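Local coordinates for UDP-glucose 6-dehydrogenase (Pyrobaculum islandicum, PDB 3VTF), which probably catalyses the NAD(+)-dependent oxidation of UDP-glucose to UDP-glucuronate, and is captured here with UDP-glucose bound, at residues S172-L177 / R191-A196; A100-V105 / V141-V146; V38-L43 / E184-P189. All blocks are in the same frame, centred on the assembly; numbering follows the deposited sequence.

Contact 1. Residues S172-L177 / R191-A196. With UPG (uridine-5'-diphosphate-glucose), chain B.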
# COMPACT_ATOMS: atom_id res chain seq x y z
N SER A 172 -17.66 -15.64 -11.00
CA SER A 172 -16.35 -15.00 -11.21
C SER A 172 -15.44 -15.73 -10.17
O SER A 172 -15.81 -15.91 -9.01
CB SER A 172 -16.48 -13.52 -10.83
OG SER A 172 -15.18 -12.96 -10.65
N ASN A 173 -14.27 -16.17 -10.61
CA ASN A 173 -13.32 -16.87 -9.73
C ASN A 173 -11.95 -16.35 -10.18
O ASN A 173 -11.24 -16.95 -11.05
CB ASN A 173 -13.47 -18.41 -9.93
CG ASN A 173 -12.42 -19.21 -9.14
OD1 ASN A 173 -11.96 -18.81 -7.99
ND2 ASN A 173 -11.99 -20.29 -9.73
N PRO A 174 -11.59 -15.15 -9.70
CA PRO A 174 -10.41 -14.56 -10.25
C PRO A 174 -9.16 -15.35 -9.93
O PRO A 174 -9.17 -16.23 -9.01
CB PRO A 174 -10.33 -13.18 -9.56
CG PRO A 174 -11.28 -13.23 -8.41
CD PRO A 174 -12.35 -14.22 -8.82
N GLU A 175 -8.12 -15.07 -10.68
CA GLU A 175 -6.86 -15.82 -10.46
C GLU A 175 -5.78 -14.87 -10.03
O GLU A 175 -5.88 -13.67 -10.29
CB GLU A 175 -6.48 -16.57 -11.73
CG GLU A 175 -6.39 -15.64 -12.92
CD GLU A 175 -5.06 -14.93 -12.95
OE1 GLU A 175 -4.05 -15.48 -12.35
OE2 GLU A 175 -5.01 -13.85 -13.54
N PHE A 176 -4.85 -15.38 -9.23
CA PHE A 176 -3.86 -14.56 -8.59
C PHE A 176 -2.47 -15.15 -8.79
O PHE A 176 -1.54 -14.72 -8.08
CB PHE A 176 -4.18 -14.48 -7.10
CG PHE A 176 -5.51 -13.82 -6.80
CD1 PHE A 176 -5.69 -12.44 -7.00
CD2 PHE A 176 -6.59 -14.59 -6.37
CE1 PHE A 176 -6.92 -11.81 -6.74
CE2 PHE A 176 -7.82 -13.97 -6.08
CZ PHE A 176 -7.98 -12.59 -6.31
N LEU A 177 -2.33 -16.04 -9.78
CA LEU A 177 -1.10 -16.72 -10.08
C LEU A 177 -0.04 -15.68 -10.50
O LEU A 177 -0.32 -14.85 -11.34
CB LEU A 177 -1.32 -17.67 -11.31
CG LEU A 177 -2.39 -18.79 -11.06
CD1 LEU A 177 -2.17 -19.84 -12.13
CD2 LEU A 177 -2.30 -19.43 -9.65
N ARG A 191 -5.55 -17.08 -0.97
CA ARG A 191 -6.98 -17.16 -0.72
C ARG A 191 -7.65 -17.52 -2.08
O ARG A 191 -7.02 -17.41 -3.12
CB ARG A 191 -7.61 -15.89 -0.15
CG ARG A 191 -7.76 -14.69 -1.10
CD ARG A 191 -6.35 -14.22 -1.52
NE ARG A 191 -6.44 -12.78 -1.95
CZ ARG A 191 -5.67 -12.22 -2.89
NH1 ARG A 191 -4.75 -12.92 -3.59
NH2 ARG A 191 -5.86 -10.91 -3.14
N ILE A 192 -8.85 -18.09 -2.01
CA ILE A 192 -9.66 -18.41 -3.19
C ILE A 192 -10.90 -17.56 -3.14
O ILE A 192 -11.61 -17.50 -2.08
CB ILE A 192 -10.03 -19.93 -3.16
CG1 ILE A 192 -8.79 -20.74 -3.48
CG2 ILE A 192 -11.12 -20.23 -4.22
CD1 ILE A 192 -8.97 -22.23 -3.14
N VAL A 193 -11.17 -16.79 -4.22
CA VAL A 193 -12.29 -15.90 -4.21
C VAL A 193 -13.33 -16.45 -5.20
O VAL A 193 -13.03 -16.69 -6.39
CB VAL A 193 -11.84 -14.50 -4.71
CG1 VAL A 193 -13.06 -13.57 -4.85
CG2 VAL A 193 -10.87 -13.89 -3.68
N ILE A 194 -14.53 -16.69 -4.70
CA ILE A 194 -15.60 -17.24 -5.51
C ILE A 194 -16.74 -16.23 -5.53
O ILE A 194 -17.40 -16.04 -4.54
CB ILE A 194 -16.11 -18.57 -4.91
CG1 ILE A 194 -15.05 -19.65 -5.00
CG2 ILE A 194 -17.37 -19.04 -5.61
CD1 ILE A 194 -15.19 -20.73 -3.97
N GLY A 195 -16.97 -15.60 -6.67
CA GLY A 195 -18.11 -14.73 -6.80
C GLY A 195 -19.20 -15.46 -7.53
O GLY A 195 -19.26 -15.42 -8.74
N ALA A 196 -20.07 -16.11 -6.78
CA ALA A 196 -21.06 -17.02 -7.33
C ALA A 196 -22.32 -16.30 -7.72
O ALA A 196 -22.81 -15.48 -6.98
CB ALA A 196 -21.38 -18.13 -6.34
N1 UPG B . 8.16 -5.38 -9.87
C2 UPG B . 8.82 -4.19 -9.43
N3 UPG B . 9.06 -4.03 -8.13
C4 UPG B . 8.61 -4.97 -7.22
C5 UPG B . 7.91 -6.16 -7.61
C6 UPG B . 7.66 -6.30 -8.99
O2 UPG B . 9.21 -3.30 -10.25
O4 UPG B . 8.82 -4.74 -5.98
C1C UPG B . 7.91 -5.45 -11.33
C2C UPG B . 8.45 -6.76 -11.87
O2C UPG B . 9.81 -6.65 -12.30
C3C UPG B . 7.52 -7.02 -13.08
C4C UPG B . 6.17 -6.42 -12.64
O4C UPG B . 6.48 -5.62 -11.48
O3C UPG B . 7.95 -6.20 -14.20
C5C UPG B . 5.13 -7.49 -12.24
O5C UPG B . 5.80 -8.47 -11.44
PA UPG B . 4.93 -9.79 -10.86
O1A UPG B . 3.81 -9.32 -9.88
O2A UPG B . 5.95 -10.90 -10.49
O3A UPG B . 4.42 -10.38 -12.27
PB UPG B . 2.99 -11.05 -12.73
O1B UPG B . 3.29 -12.46 -13.17
O2B UPG B . 2.68 -9.98 -13.82
O3B UPG B . 1.98 -11.18 -11.51
C1' UPG B . 0.92 -10.19 -11.30
C2' UPG B . 0.46 -10.33 -9.87
C3' UPG B . -0.32 -11.66 -9.75
C4' UPG B . -1.47 -11.63 -10.78
C5' UPG B . -0.83 -11.60 -12.23
C6' UPG B . -1.81 -11.52 -13.42
O2' UPG B . 1.77 -10.44 -9.20
O3' UPG B . -0.81 -11.74 -8.43
O4' UPG B . -2.19 -12.88 -10.66
O5' UPG B . -0.15 -10.32 -12.24
O6' UPG B . -3.01 -10.82 -13.01
O HOH W 1 -9.44 -17.06 -6.57
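The sugar-binding loop that leaves the end of strand 169-172 runs antiparallel to strand 192-196, and the ring of Phe-176 lies flat beneath the guanidinium of Arg-191. Arg-191 NH1 sits over the ring face 3.4 Å from Phe-176 CG, and CZ stands only 5° off the ring normal, a cation-pi stack with the planes tilted by 28°. With CG between its backbone N and carbonyl carbon and a bend at chi2 (-65°), the arginine chain reaches over the ring, and its NE is held by the carbonyl of Ala-262 of the second subunit. Val-193 CG2 approaches Phe-176 CE2 obliquely at 3.9 Å, while Val-193 CB meets Pro-174 CG at 4.0 Å. Farther back, Ser-172 and Gly-195 form a hydrogen-bonded antiparallel pair: Ser-172 N reaches Gly-195 O at 2.8 Å, and Gly-195 N returns to Ser-172 O at 2.6 Å. Where the loop diverges, a water bridges it to the strand, donating to Pro-174 O and accepting from Val-193 N. Beyond the ring the backbone turns to the ligand. UPG O3' donates to Phe-176 O at 3.1 Å and O4' to Leu-177 O at 2.8 Å, so main-chain carbonyls read two glucose hydroxyls, an arrangement belonging to the UDP-glucose site of this dehydrogenase family.

Contact 2. Residues A100-V105 / V141-V146; sequences ATFIAV and VVKSTV
Phe-102 and Val-141 pair side by side on neighbouring parallel strands, joined by backbone hydrogen bonds. Val-141 N donates to Thr-101 O at 2.8 Å, and Ile-103 N to Val-141 O at 2.6 Å, the latter almost straight at 171°. Beyond this regular pairing the second strand turns, and Ile-103 O accepts two donors, Lys-143 N at 2.7 Å and Ser-144 N at 3.0 Å. Among side-chain bonds, Ser-144 OG donates to Val-105 O at 2.8 Å, in the carbonyl plane and on a lone pair; with OG anti to its own carbonyl carbon (chi1 -57°), the hydroxyl faces the segment 100-105. A water links Val-105 O to Thr-145 N. The apolar part centres on the Phe-102 ring. Val-141 CB lies over one face in a CH-pi contact, and CG1 comes within 3.6 Å of Phe-102 CE1. At the ring edge, in its plane, Lys-143 CG approaches Phe-102 CD1 at 3.7 Å, before the chain bends away and its amine bonds to Asn-173 O. Helix 118-134 connects the two strands in a beta-alpha-beta unit of the Rossmann-like domain. The doubly bonded carbonyl of Ile-103 and the serine grip probably fix the turn carrying Thr-145, a predicted NAD(+)-binding residue.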
# COMPACT_ATOMS: atom_id res chain seq x y z
N ALA A 100 -18.38 -27.85 -15.76
CA ALA A 100 -18.06 -26.43 -15.61
C ALA A 100 -16.89 -26.05 -16.49
O ALA A 100 -16.00 -26.90 -16.77
CB ALA A 100 -17.68 -26.19 -14.12
N THR A 101 -16.91 -24.82 -17.04
CA THR A 101 -15.85 -24.40 -18.00
C THR A 101 -15.20 -23.14 -17.39
O THR A 101 -15.91 -22.17 -17.04
CB THR A 101 -16.46 -24.00 -19.35
OG1 THR A 101 -17.02 -25.18 -19.93
CG2 THR A 101 -15.36 -23.39 -20.36
N PHE A 102 -13.87 -23.20 -17.17
CA PHE A 102 -13.12 -22.00 -16.79
C PHE A 102 -12.71 -21.20 -18.02
O PHE A 102 -11.94 -21.67 -18.88
CB PHE A 102 -11.86 -22.44 -16.01
CG PHE A 102 -12.25 -23.02 -14.65
CD1 PHE A 102 -12.15 -22.23 -13.51
CD2 PHE A 102 -12.72 -24.33 -14.53
CE1 PHE A 102 -12.56 -22.71 -12.29
CE2 PHE A 102 -13.13 -24.82 -13.29
CZ PHE A 102 -13.05 -24.02 -12.18
N ILE A 103 -13.18 -19.96 -18.12
CA ILE A 103 -12.75 -19.16 -19.25
C ILE A 103 -11.50 -18.44 -18.79
O ILE A 103 -11.54 -17.63 -17.82
CB ILE A 103 -13.85 -18.14 -19.65
CG1 ILE A 103 -15.09 -18.91 -20.16
CG2 ILE A 103 -13.32 -17.07 -20.64
CD1 ILE A 103 -16.29 -17.95 -20.37
N ALA A 104 -10.42 -18.66 -19.55
CA ALA A 104 -9.12 -18.10 -19.16
C ALA A 104 -8.45 -17.43 -20.33
O ALA A 104 -7.23 -17.37 -20.37
CB ALA A 104 -8.17 -19.19 -18.56
N VAL A 105 -9.22 -16.92 -21.30
CA VAL A 105 -8.61 -16.26 -22.48
C VAL A 105 -8.14 -14.85 -22.11
O VAL A 105 -8.47 -14.29 -21.02
CB VAL A 105 -9.64 -16.19 -23.62
CG1 VAL A 105 -10.00 -17.62 -23.95
CG2 VAL A 105 -10.95 -15.49 -23.13
N VAL A 141 -17.37 -20.35 -15.55
CA VAL A 141 -16.54 -19.65 -14.55
C VAL A 141 -15.56 -18.73 -15.27
O VAL A 141 -14.80 -19.19 -16.19
CB VAL A 141 -15.74 -20.72 -13.70
CG1 VAL A 141 -14.87 -20.01 -12.57
CG2 VAL A 141 -16.67 -21.78 -13.08
N VAL A 142 -15.53 -17.48 -14.88
CA VAL A 142 -14.66 -16.54 -15.56
C VAL A 142 -13.35 -16.40 -14.72
O VAL A 142 -13.40 -15.86 -13.58
CB VAL A 142 -15.34 -15.14 -15.68
CG1 VAL A 142 -14.40 -14.18 -16.45
CG2 VAL A 142 -16.75 -15.20 -16.36
N LYS A 143 -12.23 -16.87 -15.28
CA LYS A 143 -10.90 -16.68 -14.61
C LYS A 143 -10.20 -15.43 -15.19
O LYS A 143 -9.43 -14.82 -14.53
CB LYS A 143 -10.00 -17.87 -14.90
CG LYS A 143 -10.34 -19.11 -14.11
CD LYS A 143 -10.25 -18.87 -12.64
CE LYS A 143 -8.85 -18.93 -12.12
NZ LYS A 143 -9.01 -19.02 -10.59
N SER A 144 -10.47 -15.12 -16.48
CA SER A 144 -10.06 -13.89 -17.14
C SER A 144 -10.26 -12.68 -16.24
O SER A 144 -11.27 -12.61 -15.59
CB SER A 144 -10.84 -13.72 -18.50
OG SER A 144 -10.57 -14.90 -19.29
N THR A 145 -9.33 -11.71 -16.28
CA THR A 145 -9.48 -10.45 -15.64
C THR A 145 -10.42 -9.57 -16.43
O THR A 145 -10.09 -9.18 -17.56
CB THR A 145 -8.06 -9.76 -15.48
OG1 THR A 145 -7.28 -10.67 -14.65
CG2 THR A 145 -8.26 -8.42 -14.71
N VAL A 146 -11.60 -9.33 -15.86
CA VAL A 146 -12.64 -8.65 -16.59
C VAL A 146 -13.21 -7.58 -15.68
O VAL A 146 -13.29 -7.72 -14.43
CB VAL A 146 -13.80 -9.60 -17.00
CG1 VAL A 146 -13.42 -10.60 -18.06
CG2 VAL A 146 -14.37 -10.37 -15.73
O HOH W 2 -7.53 -12.19 -18.66

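Contact 3. Residues V38-L43 / E184-P189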
# COMPACT_ATOMS: atom_id res chain seq x y z
N VAL A 38 -3.70 -28.25 -15.85
CA VAL A 38 -2.79 -29.23 -15.21
C VAL A 38 -3.02 -29.42 -13.72
O VAL A 38 -3.07 -30.57 -13.20
CB VAL A 38 -1.30 -28.83 -15.50
CG1 VAL A 38 -0.33 -29.63 -14.61
CG2 VAL A 38 -0.99 -29.02 -16.97
N GLY A 39 -3.19 -28.31 -13.02
CA GLY A 39 -3.39 -28.36 -11.58
C GLY A 39 -4.71 -29.05 -11.19
O GLY A 39 -4.73 -29.77 -10.19
N PHE A 40 -5.80 -28.75 -11.90
CA PHE A 40 -7.06 -29.36 -11.54
C PHE A 40 -6.93 -30.87 -11.77
O PHE A 40 -7.47 -31.67 -10.96
CB PHE A 40 -8.25 -28.81 -12.39
CG PHE A 40 -8.74 -27.43 -11.95
CD1 PHE A 40 -8.92 -27.14 -10.63
CD2 PHE A 40 -9.12 -26.47 -12.92
CE1 PHE A 40 -9.45 -25.89 -10.23
CE2 PHE A 40 -9.57 -25.21 -12.50
CZ PHE A 40 -9.74 -24.94 -11.17
N ALA A 41 -6.28 -31.27 -12.89
CA ALA A 41 -6.10 -32.72 -13.13
C ALA A 41 -5.30 -33.36 -11.99
O ALA A 41 -5.65 -34.47 -11.50
CB ALA A 41 -5.42 -32.98 -14.48
N LEU A 42 -4.28 -32.65 -11.49
CA LEU A 42 -3.45 -33.21 -10.43
C LEU A 42 -4.16 -33.16 -9.13
O LEU A 42 -3.84 -33.95 -8.26
CB LEU A 42 -2.08 -32.48 -10.31
CG LEU A 42 -1.11 -32.65 -11.51
CD1 LEU A 42 0.17 -31.77 -11.28
CD2 LEU A 42 -0.82 -34.12 -11.75
N LEU A 43 -5.12 -32.25 -8.94
CA LEU A 43 -5.95 -32.28 -7.73
C LEU A 43 -6.90 -33.45 -7.72
O LEU A 43 -7.47 -33.75 -6.69
CB LEU A 43 -6.80 -30.98 -7.57
CG LEU A 43 -6.02 -29.74 -7.18
CD1 LEU A 43 -7.03 -28.56 -7.06
CD2 LEU A 43 -5.26 -29.98 -5.87
N GLU A 184 3.15 -23.26 -7.77
CA GLU A 184 3.03 -23.07 -6.33
C GLU A 184 1.82 -22.20 -5.93
O GLU A 184 1.11 -22.50 -4.97
CB GLU A 184 4.31 -22.42 -5.77
CG GLU A 184 4.21 -21.94 -4.32
CD GLU A 184 5.53 -21.28 -3.85
OE1 GLU A 184 6.53 -21.35 -4.61
OE2 GLU A 184 5.57 -20.69 -2.75
N ASP A 185 1.57 -21.10 -6.65
CA ASP A 185 0.43 -20.25 -6.28
C ASP A 185 -0.87 -20.95 -6.55
O ASP A 185 -1.91 -20.58 -5.93
CB ASP A 185 0.46 -18.95 -7.18
CG ASP A 185 1.69 -18.09 -6.86
OD1 ASP A 185 2.17 -18.24 -5.72
OD2 ASP A 185 2.14 -17.28 -7.70
N PHE A 186 -0.87 -21.88 -7.53
CA PHE A 186 -2.08 -22.68 -7.79
C PHE A 186 -2.38 -23.63 -6.55
O PHE A 186 -3.50 -23.67 -6.02
CB PHE A 186 -1.99 -23.51 -9.09
CG PHE A 186 -3.22 -24.44 -9.28
CD1 PHE A 186 -4.38 -23.94 -9.85
CD2 PHE A 186 -3.24 -25.75 -8.74
CE1 PHE A 186 -5.54 -24.71 -9.94
CE2 PHE A 186 -4.41 -26.52 -8.78
CZ PHE A 186 -5.58 -26.03 -9.42
N PHE A 187 -1.37 -24.38 -6.11
CA PHE A 187 -1.55 -25.39 -5.01
C PHE A 187 -1.60 -24.80 -3.66
O PHE A 187 -2.31 -25.30 -2.82
CB PHE A 187 -0.48 -26.46 -5.07
CG PHE A 187 -0.62 -27.33 -6.29
CD1 PHE A 187 -1.72 -28.17 -6.43
CD2 PHE A 187 0.36 -27.34 -7.28
CE1 PHE A 187 -1.85 -28.99 -7.56
CE2 PHE A 187 0.25 -28.14 -8.42
CZ PHE A 187 -0.86 -28.97 -8.56
N LYS A 188 -0.95 -23.67 -3.49
CA LYS A 188 -0.94 -23.00 -2.20
C LYS A 188 -1.31 -21.51 -2.35
O LYS A 188 -0.53 -20.66 -1.99
CB LYS A 188 0.43 -23.14 -1.51
CG LYS A 188 0.96 -24.57 -1.30
CD LYS A 188 2.47 -24.48 -0.93
CE LYS A 188 3.17 -25.81 -0.65
NZ LYS A 188 2.36 -26.64 0.23
N PRO A 189 -2.56 -21.22 -2.76
CA PRO A 189 -2.97 -19.81 -2.94
C PRO A 189 -3.10 -19.13 -1.57
O PRO A 189 -3.41 -19.80 -0.58
CB PRO A 189 -4.34 -19.93 -3.57
CG PRO A 189 -4.89 -21.21 -3.03
CD PRO A 189 -3.65 -22.15 -3.08
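Gly-39 meets the Phe-186 ring with its bare backbone: its CA lies 3.5 Å from Phe-186 CE2, an approach that a beta carbon at this position would obstruct. Its carbonyl oxygen stands 4.0 Å from Phe-187 CE1 while also accepting the helical bond from Leu-43 N. Phe-40 points away at its CB, but its ring comes back to Phe-186. The edge of Phe-186 points at the face of the Phe-40 ring in a T-shaped pair, with centroids 5.4 Å apart and planes at 84°, and Phe-186 CZ comes 3.7 Å from Phe-40 CD1. Phe-186 extends toward the helix because its CG is anti to the backbone N (chi1 175°). One turn on from Val-38, Leu-42 sets CD1 near the plane of the Phe-187 ring, 4.0 Å from Phe-187 CZ at its edge. Leu-43 then divides its methyls between the two phenylalanines: CD1 meets Phe-186 CE2 at 3.7 Å, and CD2 reaches the Phe-187 edge at CE1, 3.9 Å away. Phe-186 in turn puts CD2 over the centre of the Phe-187 ring, and His-36 packs edge-to-face with Phe-186. Were Phe-186 cut back to an alanine, a gap would probably open against Gly-39, the Phe-40 face would lose its edge-on partner and Leu-43 CD1 its aromatic support. No hydrogen bond crosses between 38-43 and 184-189, so the helices are joined here through van der Waals and aromatic packing of rings, leucine methyls and the bare backbone of Gly-39.

How the contacts relate
All three contacts lie within the NAD-binding domain. Contacts 1 and 2, with centres about 10 Å apart, share its mixed sheet, where strand 169-172 follows 139-142 and precedes the antiparallel 192-196; Asn-173 N probably bonds to Val-142 O between them. Contact 3 packs helices 31-43 and 182-187 together, its centre about 14 Å from contact 1 and 16 Å from contact 2. Leu-177 CD2 packs against the backbone at Phe-186 N, and Phe-40 touches Phe-102, closing the circuit. Along the chain both segments of contact 2 precede those of contact 1, and contact 3 spans contact 2 while interleaving with contact 1. Packing and hydrogen bonds thus connect the helix pair and Rossmann-like strands to the glucose-binding loop.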